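Local coordinates for uncharacterized protein (Pseudomonas syringae pv. tomato, PDB 3K4I) that is of unknown function but belongs to the aldolase/RraA family, has a mixed beta sheet in each chain and assembles as three chains, at residues 75-80 against 85-90; 155-160 against 164-169. All blocks are in the same frame, centred on the assembly; numbering follows the deposited sequence.

Contact 1. Residues 75-80 against 85-90; sequences ANYIDQ and SVIVSS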
loop_
_atom_site.group_PDB
_atom_site.type_symbol
_atom_site.label_atom_id
_atom_site.label_comp_id
_atom_site.label_asym_id
_atom_site.label_seq_id
_atom_site.Cartn_x
_atom_site.Cartn_y
_atom_site.Cartn_z
ATOM N N ALA C 75 12.781 -13.699 17.801
ATOM C CA ALA C 75 12.209 -12.674 18.683
ATOM C C ALA C 75 13.038 -12.504 19.957
ATOM O O ALA C 75 13.111 -11.414 20.504
ATOM C CB ALA C 75 10.769 -13.013 19.029
ATOM N N ASN C 76 13.671 -13.593 20.401
ATOM C CA ASN C 76 14.469 -13.628 21.640
ATOM C C ASN C 76 15.356 -12.407 21.967
ATOM O O ASN C 76 15.471 -12.035 23.149
ATOM C CB ASN C 76 15.298 -14.914 21.705
ATOM C CG ASN C 76 16.103 -15.144 20.458
ATOM O OD1 ASN C 76 16.910 -14.305 20.070
ATOM N ND2 ASN C 76 15.886 -16.286 19.813
ATOM N N TYR C 77 15.943 -11.769 20.944
ATOM C CA TYR C 77 16.792 -10.587 21.147
ATOM C C TYR C 77 16.069 -9.422 21.805
ATOM O O TYR C 77 16.718 -8.488 22.266
ATOM C CB TYR C 77 17.345 -10.047 19.827
ATOM C CG TYR C 77 16.300 -9.386 18.908
ATOM C CD1 TYR C 77 15.654 -10.115 17.910
ATOM C CD2 TYR C 77 15.965 -8.025 19.043
ATOM C CE1 TYR C 77 14.692 -9.517 17.069
ATOM C CE2 TYR C 77 15.011 -7.427 18.221
ATOM C CZ TYR C 77 14.382 -8.169 17.228
ATOM O OH TYR C 77 13.440 -7.570 16.407
ATOM N N ILE C 78 14.743 -9.440 21.751
ATOM C CA ILE C 78 13.984 -8.242 22.096
ATOM C C ILE C 78 14.128 -7.867 23.564
ATOM O O ILE C 78 14.017 -6.686 23.900
ATOM C CB ILE C 78 12.498 -8.335 21.675
ATOM C CG1 ILE C 78 11.950 -6.920 21.421
ATOM C CG2 ILE C 78 11.718 -9.267 22.602
ATOM C CD1 ILE C 78 10.654 -6.828 20.667
ATOM N N ASP C 79 14.377 -8.849 24.438
ATOM C CA ASP C 79 14.655 -8.527 25.859
ATOM C C ASP C 79 15.849 -7.593 26.065
ATOM O O ASP C 79 15.999 -7.008 27.139
ATOM C CB ASP C 79 14.904 -9.816 26.660
ATOM C CG ASP C 79 13.621 -10.541 27.015
ATOM O OD1 ASP C 79 12.604 -9.863 27.281
ATOM O OD2 ASP C 79 13.641 -11.797 27.060
ATOM N N GLN C 80 16.714 -7.495 25.063
ATOM C CA GLN C 80 17.931 -6.684 25.128
ATOM C C GLN C 80 17.726 -5.213 24.733
ATOM O O GLN C 80 18.611 -4.393 24.961
ATOM C CB GLN C 80 18.999 -7.290 24.199
ATOM C CG GLN C 80 19.242 -8.769 24.397
ATOM C CD GLN C 80 20.619 -9.204 23.908
ATOM O OE1 GLN C 80 21.244 -10.105 24.499
ATOM N NE2 GLN C 80 21.131 -8.537 22.879
ATOM N N SER C 85 14.244 2.886 21.944
ATOM C CA SER C 85 14.810 2.351 20.692
ATOM C C SER C 85 13.799 2.320 19.579
ATOM O O SER C 85 12.610 2.126 19.820
ATOM C CB SER C 85 15.297 0.931 20.900
ATOM O OG SER C 85 16.363 0.888 21.827
ATOM N N VAL C 86 14.290 2.470 18.342
ATOM C CA VAL C 86 13.563 2.016 17.153
ATOM C C VAL C 86 14.346 0.797 16.638
ATOM O O VAL C 86 15.512 0.919 16.381
ATOM C CB VAL C 86 13.549 3.124 16.081
ATOM C CG1 VAL C 86 13.051 2.618 14.740
ATOM C CG2 VAL C 86 12.690 4.328 16.559
ATOM N N ILE C 87 13.690 -0.358 16.497
ATOM C CA ILE C 87 14.349 -1.588 16.090
ATOM C C ILE C 87 14.451 -1.521 14.572
ATOM O O ILE C 87 13.469 -1.189 13.918
ATOM C CB ILE C 87 13.523 -2.824 16.533
ATOM C CG1 ILE C 87 13.612 -3.009 18.057
ATOM C CG2 ILE C 87 14.022 -4.106 15.754
ATOM C CD1 ILE C 87 12.640 -4.079 18.696
ATOM N N VAL C 88 15.639 -1.796 14.030
ATOM C CA VAL C 88 15.836 -1.751 12.576
ATOM C C VAL C 88 16.334 -3.122 12.227
ATOM O O VAL C 88 17.426 -3.488 12.643
ATOM C CB VAL C 88 16.843 -0.681 12.129
ATOM C CG1 VAL C 88 17.019 -0.709 10.581
ATOM C CG2 VAL C 88 16.389 0.702 12.599
ATOM N N SER C 89 15.512 -3.873 11.481
ATOM C CA SER C 89 15.743 -5.287 11.234
ATOM C C SER C 89 15.999 -5.509 9.779
ATOM O O SER C 89 15.222 -5.038 8.930
ATOM C CB SER C 89 14.533 -6.125 11.660
ATOM O OG SER C 89 14.449 -6.178 13.070
ATOM N N SER C 90 17.063 -6.226 9.494
ATOM C CA SER C 90 17.430 -6.485 8.084
ATOM C C SER C 90 17.434 -7.972 7.783
ATOM O O SER C 90 18.168 -8.740 8.396
ATOM C CB SER C 90 18.744 -5.770 7.722
ATOM O OG SER C 90 19.011 -5.893 6.324
HETATM O O HOH W 1 13.125 -8.501 14.049
#
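A short 3-10 segment, residues 76-80, packs against strand 85-90 of the central mixed sheet, and the contact is made by Tyr77 and Ile78 on one side and Ile87 and Ser89 on the other. Tyr77 and Ile87 reach for each other from opposing directions. The ring meets the isoleucine with its edge: Ile87 CD1 lies near the ring plane, 4.1 Å from Tyr77 CE2. Further out, Tyr77 OH rests 3.6 Å from Ile87 CG2; with CG1 turned away from the carbonyl carbon (chi1 -72°), the CG2 branch is the one opposite the backbone N. At Tyr77 the ring takes the hindered position between backbone N and carbonyl carbon (chi1 70°), which carries it from the 3-10 turn toward the strand. Ala75 O and Ile78 CB sit over one face of this ring, both offset toward its rim. Ile78 comes across Ile87 at about a right angle, and the meeting is methyl to methyl, Ile78 CD1 to Ile87 CD1 at 3.9 Å.

The polar end is joined by water. Tyr77 OH and Ser89 OG stand 3.8 Å apart, and one water hydrogen-bonds to both, 2.6 Å from Tyr77 OH and 2.8 Å from Ser89 OG, so each buried hydroxyl has a polar partner within the apolar surroundings. Val60 of strand 53-63 touches both Tyr77 and Ser89, while Trp100 packs on Tyr77, Ile78 and Ile87. On the outer side of the turn, the carboxylate of Asp79 accepts hydrogen bonds from the backbone N of Leu213 and of Glu214 of a second subunit. The whole is a hydrophobic core contact between a 3-10 turn in the connection after strand 53-63 and the sheet strand that follows it, with one bridging water.

Contact 2. Residues 155-160 against 164-169; sequences QVPLVI and TIQPGD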
loop_
_atom_site.group_PDB
_atom_site.type_symbol
_atom_site.label_atom_id
_atom_site.label_comp_id
_atom_site.label_asym_id
_atom_site.label_seq_id
_atom_site.Cartn_x
_atom_site.Cartn_y
_atom_site.Cartn_z
ATOM N N GLN C 155 23.005 -5.253 17.072
ATOM C CA GLN C 155 23.885 -4.111 17.354
ATOM C C GLN C 155 25.158 -4.118 16.499
ATOM O O GLN C 155 26.264 -3.776 16.959
ATOM C CB GLN C 155 24.179 -3.969 18.847
ATOM C CG GLN C 155 22.890 -3.754 19.643
ATOM C CD GLN C 155 22.312 -2.390 19.386
ATOM O OE1 GLN C 155 21.823 -2.110 18.295
ATOM N NE2 GLN C 155 22.329 -1.523 20.424
ATOM N N VAL C 156 24.966 -4.529 15.246
ATOM C CA VAL C 156 25.997 -4.454 14.232
ATOM C C VAL C 156 25.562 -3.473 13.133
ATOM O O VAL C 156 24.376 -3.236 12.968
ATOM C CB VAL C 156 26.207 -5.833 13.557
ATOM C CG1 VAL C 156 26.916 -6.802 14.512
ATOM C CG2 VAL C 156 24.893 -6.421 13.090
ATOM N N PRO C 157 26.517 -2.912 12.370
ATOM C CA PRO C 157 26.123 -2.064 11.240
ATOM C C PRO C 157 25.248 -2.827 10.243
ATOM O O PRO C 157 25.541 -3.992 9.947
ATOM C CB PRO C 157 27.464 -1.708 10.568
ATOM C CG PRO C 157 28.499 -1.989 11.586
ATOM C CD PRO C 157 27.980 -3.049 12.481
ATOM N N LEU C 158 24.185 -2.182 9.747
ATOM C CA LEU C 158 23.384 -2.730 8.646
ATOM C C LEU C 158 23.605 -1.902 7.389
ATOM O O LEU C 158 23.875 -0.706 7.469
ATOM C CB LEU C 158 21.894 -2.676 8.953
ATOM C CG LEU C 158 21.467 -3.228 10.301
ATOM C CD1 LEU C 158 19.979 -3.021 10.458
ATOM C CD2 LEU C 158 21.875 -4.685 10.535
ATOM N N VAL C 159 23.485 -2.535 6.225
ATOM C CA VAL C 159 23.480 -1.736 5.022
ATOM C C VAL C 159 22.204 -2.075 4.246
ATOM O O VAL C 159 22.003 -3.214 3.819
ATOM C CB VAL C 159 24.752 -1.901 4.189
ATOM C CG1 VAL C 159 24.714 -0.930 3.008
ATOM C CG2 VAL C 159 25.996 -1.625 5.045
ATOM N N ILE C 160 21.324 -1.089 4.111
ATOM C CA ILE C 160 20.020 -1.299 3.449
ATOM C C ILE C 160 19.987 -0.385 2.232
ATOM O O ILE C 160 20.063 0.816 2.374
ATOM C CB ILE C 160 18.845 -0.978 4.408
ATOM C CG1 ILE C 160 18.816 -1.968 5.586
ATOM C CG2 ILE C 160 17.486 -0.957 3.677
ATOM C CD1 ILE C 160 17.867 -1.561 6.705
ATOM N N THR C 164 23.993 2.880 5.353
ATOM C CA THR C 164 24.505 2.266 6.547
ATOM C C THR C 164 23.702 2.764 7.758
ATOM O O THR C 164 23.440 3.964 7.856
ATOM C CB THR C 164 26.000 2.611 6.711
ATOM O OG1 THR C 164 26.745 1.865 5.736
ATOM C CG2 THR C 164 26.498 2.267 8.134
ATOM N N ILE C 165 23.301 1.831 8.625
ATOM C CA ILE C 165 22.652 2.129 9.924
ATOM C C ILE C 165 23.575 1.540 10.983
ATOM O O ILE C 165 23.873 0.324 10.994
ATOM C CB ILE C 165 21.232 1.507 10.095
ATOM C CG1 ILE C 165 20.267 1.967 8.986
ATOM C CG2 ILE C 165 20.659 1.873 11.447
ATOM C CD1 ILE C 165 20.118 0.965 7.847
ATOM N N GLN C 166 24.082 2.416 11.837
ATOM C CA GLN C 166 24.858 2.012 12.995
ATOM C C GLN C 166 23.952 2.032 14.229
ATOM O O GLN C 166 23.088 2.907 14.351
ATOM C CB GLN C 166 25.993 3.015 13.229
ATOM C CG GLN C 166 27.087 3.034 12.176
ATOM C CD GLN C 166 28.048 1.881 12.321
ATOM O OE1 GLN C 166 27.894 1.031 13.194
ATOM N NE2 GLN C 166 29.053 1.833 11.442
ATOM N N PRO C 167 24.150 1.057 15.138
ATOM C CA PRO C 167 23.484 1.123 16.443
ATOM C C PRO C 167 23.702 2.510 17.034
ATOM O O PRO C 167 24.849 2.988 17.132
ATOM C CB PRO C 167 24.231 0.092 17.288
ATOM C CG PRO C 167 24.916 -0.832 16.278
ATOM C CD PRO C 167 25.193 0.010 15.074
ATOM N N GLY C 168 22.608 3.138 17.439
ATOM C CA GLY C 168 22.704 4.475 18.060
ATOM C C GLY C 168 22.314 5.607 17.119
ATOM O O GLY C 168 22.143 6.758 17.539
ATOM N N ASP C 169 22.164 5.294 15.834
ATOM C CA ASP C 169 21.738 6.317 14.862
ATOM C C ASP C 169 20.311 6.827 15.175
ATOM O O ASP C 169 19.492 6.134 15.777
ATOM C CB ASP C 169 21.821 5.790 13.426
ATOM C CG ASP C 169 23.255 5.785 12.866
ATOM O OD1 ASP C 169 24.201 6.347 13.459
ATOM O OD2 ASP C 169 23.423 5.236 11.749
#
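Strands 158-160 and 163-165 are the antiparallel arms of a beta hairpin, with loop before the first and a turn after the second; Leu158 and Ile165 form a hydrogen-bonded pair, Val159 and Thr164 a non-hydrogen-bonded one. Leu158 N donates to Ile165 O and Ile165 N to Leu158 O, both at 2.8 Å, with the first donor in the carbonyl plane and the second tilted 23° from it. Each carbonyl also receives a CA-H...O contact, Ile165 O from Pro157 CA and Leu158 O from Thr164 CA.

Leu158 and Ile165 lie on one face of the hairpin, where Ile165 CD1 approaches Ile160 CD1 to 3.6 Å; the chi2 of Ile165, 98°, lies away from the staggered positions and directs CD1 to this neighbour. Val180 backs Ile165. Val159 and Thr164 share the other face, with Val159 CG2 3.6 Å from Thr164 OG1.

Beyond the paired residues the prolines take over. Pro167 packs by its CG on the backbone of Gln155, 3.3 Å from Gln155 C, and by its CB against the amide, 3.4 Å from Gln155 OE1. The two side chains pass alongside each other, pointing opposite ways. The bent chain of Gln166 returns its amide to Pro157, with Gln166 OE1 3.5 Å from Pro157 CG.

Gln166 to Asp169 form a type II turn, closed by Asp169 N to Gln166 O. Gly168 is third in it, with phi 103°, where a CB would jam against the carbonyl O of Pro167. Asp169 OD2 accepts from Gln166 N at 2.9 Å, met from above the carboxylate plane. Two nearly straight backbone bonds thus fix the register; Gln155 OE1, bonded to Thr59 N, meets Pro167 by packing, and Asp169, through OD1 to Gln183 N, links the turn to residue 183.

In the fold
Contacts 1 and 2 follow one another along the chain, and their centres lie about 12 Å apart. Strand 85-90 joins them: its Ile87 and Ser89 serve contact 1, whereas Val88 and Ser90 meet the hairpin of contact 2. The nearest approach is Val88 O to Leu158 CD1 at 3.4 Å, followed by Ser90 OG to Ile160 CG1 at 4.0 Å and Val88 CG1 to Ile160 CD1 at 4.1 Å. The strand is thus shared by the two contacts, its alternate residues facing the 3-10 turn 76-80 and the hairpin. Contact 1 is buried and has a second subunit beside it, while contact 2 is partly buried and made within one chain, without help from the other subunits.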